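Side-chain contacts in DNA polymerase (Pyrobaculum calidifontis, PDB 5MDN), which probably catalyses template-directed DNA synthesis, extending a strand with nucleotides from deoxyribonucleoside triphosphates and releasing diphosphate: residues Gly23-Gly26 with Glu27-Val31; Val191-Ser194 with Asp195-Glu199. One frame throughout, in Å; residues are numbered along the deposited sequence.

Overall arrangement
Both contacts are tight beta hairpins, each closing a strand pair of a five-stranded mixed sheet, but in different parts of the polymerase. Contact 1 joins strands 17-24 and 30-35 in the N-terminal part; contact 2 joins strands 186-193 and 198-202 in the exonuclease domain, where 198-202 is an outermost strand. Their centres lie about 22 Å apart, and they do not touch. Each is partly buried, contact 2 having more exposed residues. In both, a side-chain oxygen at the start of the turn region accepts a backbone N-H four residues on: a carboxylate in contact 1, which also holds an arginine, and a threonine hydroxyl oxygen in contact 2, where separate salt bridges involve other groups.

Contact 1: residues Gly23-Gly26 with Glu27-Val31; sequences GVDG and EGRRV
Asp-25 and Arg-29 hold the tight part of this hairpin through both oxygens of one carboxylate. With CG set between the backbone N and the carbonyl carbon (chi1 68°), the acid turns back over the loop: Asp-25 OD1 takes the backbone N of Arg-29 at 2.7 Å, nearly along the C-O axis. Asp-25 OD2 takes Arg-29 NE on its syn side at 2.9 Å, a salt bridge with the two planar groups 51° apart. Without this carboxylate, as with an alanine here, Arg-29 N and NE would probably lose these acceptors and the arginine would be set free to turn. Asp-25 N also hydrogen-bonds Arg-29 O, and Gly-23 and Val-31, both buried, form a hydrogen-bonded antiparallel pair. Val-31 CG1 lies over the centre of the Arg-29 guanidinium. On the other face of the sheet Val-24 runs alongside Arg-30, its CG2 over one guanidinium face and toward the rim; the charge itself is paired with Asp-225. The looser, solvent side is Glu-27, whose chain leads away, and Gly-28, whose N hydrogen-bonds Asp-25 O at 3.1 Å. Positive phi at Gly-28, the last residue of the type I turn, marks a beta hairpin with a G1 bulge.

Contact 2: residues Val191-Ser194 with Asp195-Glu199; sequences VKTS and DGREE
Thr-193 and Arg-197 face each other across the neck of a tight beta hairpin at the edge of the RNase H-like exonuclease sheet. Asp-195 opens the returning segment on the solvent side; its CB lies 3.6 Å from Thr-193 OG1, and its OD2 forms a long salt bridge with NH2 of Arg-197. Gly-196 follows with phi 132°, a backbone shape that calls for glycine, since a side chain would collide with the carbonyl oxygen of Asp-195. Its N donates to Thr-193 OG1 at 3.2 Å and only weakly to Thr-193 O. Arg-197 N adds a second donor to the same hydroxyl oxygen, Thr-193 OG1, at 2.9 Å. Because that oxygen sits between the backbone N and the carbonyl carbon (chi1 76°), it faces both amides, while CG2 of Thr-193 packs beside CB of Arg-197. In return Arg-197 O receives Thr-193 N at 3.0 Å, in the carbonyl plane. Glu-198 rises on the face it shares with Lys-192, and the two chains run alongside one another, pointing the same way. Their methylenes touch, with Lys-192 CG 3.7 Å from Glu-198 CG, before NZ and OE2 close a salt bridge whose modelled length is doubtfully short. Helix 326-356 packs against this face through Val-337 and Leu-341, which touch Lys-192, and Leu-334, which touches Glu-198. Glu-199 ends the segment opposite Val-191, whose other neighbours include Phe-215 and Phe-218 of helix 209-222. The backbones of this pair exchange two hydrogen bonds, and CG2 of Val-191 rests 3.6 Å from Glu-199 O.

Contact 1: residues Gly23-Gly26 with Glu27-Val31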
loop_
_atom_site.group_PDB
_atom_site.type_symbol
_atom_site.label_atom_id
_atom_site.label_comp_id
_atom_site.label_asym_id
_atom_site.label_seq_id
_atom_site.Cartn_x
_atom_site.Cartn_y
_atom_site.Cartn_z
ATOM N N GLY A 23 -20.864 -12.151 4.054
ATOM C CA GLY A 23 -20.640 -11.535 5.345
ATOM C C GLY A 23 -21.016 -12.436 6.502
ATOM O O GLY A 23 -21.182 -13.645 6.343
ATOM N N VAL A 24 -21.147 -11.818 7.677
ATOM C CA VAL A 24 -21.330 -12.519 8.948
ATOM C C VAL A 24 -22.544 -11.922 9.650
ATOM O O VAL A 24 -22.458 -10.827 10.217
ATOM C CB VAL A 24 -20.089 -12.418 9.845
ATOM C CG1 VAL A 24 -20.347 -13.090 11.184
ATOM C CG2 VAL A 24 -18.880 -13.036 9.157
ATOM N N ASP A 25 -23.651 -12.661 9.664
ATOM C CA ASP A 25 -24.898 -12.138 10.207
ATOM C C ASP A 25 -24.780 -11.904 11.716
ATOM O O ASP A 25 -23.760 -12.191 12.349
ATOM C CB ASP A 25 -26.059 -13.080 9.894
ATOM C CG ASP A 25 -25.961 -14.399 10.629
ATOM O OD1 ASP A 25 -24.896 -14.692 11.213
ATOM O OD2 ASP A 25 -26.970 -15.133 10.642
ATOM N N GLY A 26 -25.856 -11.366 12.295
ATOM C CA GLY A 26 -25.882 -11.066 13.716
ATOM C C GLY A 26 -25.747 -12.268 14.624
ATOM O O GLY A 26 -25.334 -12.116 15.779
ATOM N N GLU A 27 -26.091 -13.455 14.139
ATOM C CA GLU A 27 -25.969 -14.671 14.930
ATOM C C GLU A 27 -24.648 -15.395 14.694
ATOM O O GLU A 27 -24.479 -16.526 15.161
ATOM C CB GLU A 27 -27.152 -15.600 14.647
ATOM C CG GLU A 27 -28.504 -14.937 14.891
ATOM C CD GLU A 27 -29.663 -15.911 14.803
ATOM O OE1 GLU A 27 -29.627 -16.941 15.510
ATOM O OE2 GLU A 27 -30.614 -15.642 14.040
ATOM N N GLY A 28 -23.714 -14.768 13.986
ATOM C CA GLY A 28 -22.367 -15.296 13.879
ATOM C C GLY A 28 -22.193 -16.455 12.924
ATOM O O GLY A 28 -21.394 -17.359 13.196
ATOM N N ARG A 29 -22.911 -16.453 11.804
ATOM C CA ARG A 29 -22.760 -17.476 10.778
ATOM C C ARG A 29 -22.618 -16.813 9.417
ATOM O O ARG A 29 -23.202 -15.757 9.156
ATOM C CB ARG A 29 -23.949 -18.446 10.761
ATOM C CG ARG A 29 -25.284 -17.743 10.769
ATOM C CD ARG A 29 -26.454 -18.668 10.518
ATOM N NE ARG A 29 -27.592 -17.919 9.993
ATOM C CZ ARG A 29 -28.445 -18.385 9.087
ATOM N NH1 ARG A 29 -28.297 -19.610 8.601
ATOM N NH2 ARG A 29 -29.449 -17.624 8.671
ATOM N N ARG A 30 -21.836 -17.447 8.548
ATOM C CA ARG A 30 -21.459 -16.845 7.276
ATOM C C ARG A 30 -22.583 -17.042 6.268
ATOM O O ARG A 30 -22.984 -18.176 5.991
ATOM C CB ARG A 30 -20.154 -17.449 6.758
ATOM C CG ARG A 30 -18.887 -16.928 7.439
ATOM C CD ARG A 30 -18.723 -17.481 8.854
ATOM N NE ARG A 30 -17.547 -16.940 9.530
ATOM C CZ ARG A 30 -17.595 -16.183 10.622
ATOM N NH1 ARG A 30 -18.764 -15.878 11.165
ATOM N NH2 ARG A 30 -16.476 -15.731 11.171
ATOM N N VAL A 31 -23.087 -15.939 5.714
ATOM C CA VAL A 31 -24.209 -15.953 4.785
ATOM C C VAL A 31 -23.846 -15.102 3.575
ATOM O O VAL A 31 -22.796 -14.463 3.527
ATOM C CB VAL A 31 -25.519 -15.443 5.425
ATOM C CG1 VAL A 31 -25.866 -16.257 6.663
ATOM C CG2 VAL A 31 -25.400 -13.966 5.766
#

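Contact 2: residues Val191-Ser194 with Asp195-Glu199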
loop_
_atom_site.group_PDB
_atom_site.type_symbol
_atom_site.label_atom_id
_atom_site.label_comp_id
_atom_site.label_asym_id
_atom_site.label_seq_id
_atom_site.Cartn_x
_atom_site.Cartn_y
_atom_site.Cartn_z
ATOM N N VAL A 191 0.892 -23.310 7.116
ATOM C CA VAL A 191 -0.305 -22.548 7.440
ATOM C C VAL A 191 -0.359 -22.355 8.949
ATOM O O VAL A 191 0.048 -23.237 9.714
ATOM C CB VAL A 191 -1.591 -23.237 6.930
ATOM C CG1 VAL A 191 -1.570 -23.363 5.413
ATOM C CG2 VAL A 191 -1.764 -24.609 7.573
ATOM N N LYS A 192 -0.839 -21.188 9.375
ATOM C CA LYS A 192 -1.066 -20.903 10.782
ATOM C C LYS A 192 -2.393 -20.170 10.908
ATOM O O LYS A 192 -2.768 -19.387 10.032
ATOM C CB LYS A 192 0.078 -20.075 11.388
ATOM C CG LYS A 192 0.027 -19.960 12.906
ATOM C CD LYS A 192 1.262 -19.270 13.461
ATOM C CE LYS A 192 1.086 -18.925 14.933
ATOM N NZ LYS A 192 1.099 -20.133 15.802
ATOM N N THR A 193 -3.097 -20.425 12.007
ATOM C CA THR A 193 -4.497 -20.054 12.134
ATOM C C THR A 193 -4.720 -19.292 13.431
ATOM O O THR A 193 -3.947 -19.401 14.385
ATOM C CB THR A 193 -5.424 -21.283 12.108
ATOM O OG1 THR A 193 -5.367 -21.954 13.373
ATOM C CG2 THR A 193 -5.013 -22.252 11.013
ATOM N N SER A 194 -5.800 -18.511 13.448
ATOM C CA SER A 194 -6.146 -17.758 14.648
ATOM C C SER A 194 -6.599 -18.675 15.778
ATOM O O SER A 194 -6.491 -18.302 16.952
ATOM C CB SER A 194 -7.233 -16.733 14.326
ATOM O OG SER A 194 -8.328 -17.340 13.664
ATOM N N ASP A 195 -7.129 -19.857 15.449
ATOM C CA ASP A 195 -7.411 -20.858 16.475
ATOM C C ASP A 195 -6.152 -21.210 17.258
ATOM O O ASP A 195 -6.174 -21.292 18.491
ATOM C CB ASP A 195 -8.014 -22.111 15.839
ATOM C CG ASP A 195 -9.469 -21.933 15.455
ATOM O OD1 ASP A 195 -10.056 -20.886 15.806
ATOM O OD2 ASP A 195 -10.024 -22.843 14.804
ATOM N N GLY A 196 -5.041 -21.419 16.553
ATOM C CA GLY A 196 -3.818 -21.869 17.186
ATOM C C GLY A 196 -3.174 -23.030 16.457
ATOM O O GLY A 196 -2.155 -23.565 16.907
ATOM N N ARG A 197 -3.760 -23.435 15.333
ATOM C CA ARG A 197 -3.230 -24.551 14.565
ATOM C C ARG A 197 -2.044 -24.114 13.713
ATOM O O ARG A 197 -1.972 -22.975 13.239
ATOM C CB ARG A 197 -4.303 -25.149 13.651
ATOM C CG ARG A 197 -5.589 -25.580 14.338
ATOM C CD ARG A 197 -6.530 -26.197 13.312
ATOM N NE ARG A 197 -7.936 -25.916 13.576
ATOM C CZ ARG A 197 -8.916 -26.168 12.714
ATOM N NH1 ARG A 197 -8.641 -26.708 11.533
ATOM N NH2 ARG A 197 -10.172 -25.884 13.031
ATOM N N GLU A 198 -1.107 -25.043 13.522
ATOM C CA GLU A 198 -0.059 -24.906 12.522
ATOM C C GLU A 198 0.174 -26.252 11.856
ATOM O O GLU A 198 0.152 -27.289 12.523
ATOM C CB GLU A 198 1.267 -24.427 13.130
ATOM C CG GLU A 198 1.186 -23.228 14.056
ATOM C CD GLU A 198 2.559 -22.784 14.529
ATOM O OE1 GLU A 198 3.560 -23.223 13.924
ATOM O OE2 GLU A 198 2.639 -22.005 15.500
ATOM N N GLU A 199 0.422 -26.226 10.548
ATOM C CA GLU A 199 0.776 -27.423 9.798
ATOM C C GLU A 199 1.652 -27.029 8.620
ATOM O O GLU A 199 1.541 -25.924 8.083
ATOM C CB GLU A 199 -0.446 -28.207 9.295
ATOM C CG GLU A 199 -1.141 -29.045 10.357
ATOM C CD GLU A 199 -2.121 -30.039 9.768
ATOM O OE1 GLU A 199 -2.237 -30.100 8.526
ATOM O OE2 GLU A 199 -2.771 -30.765 10.550
#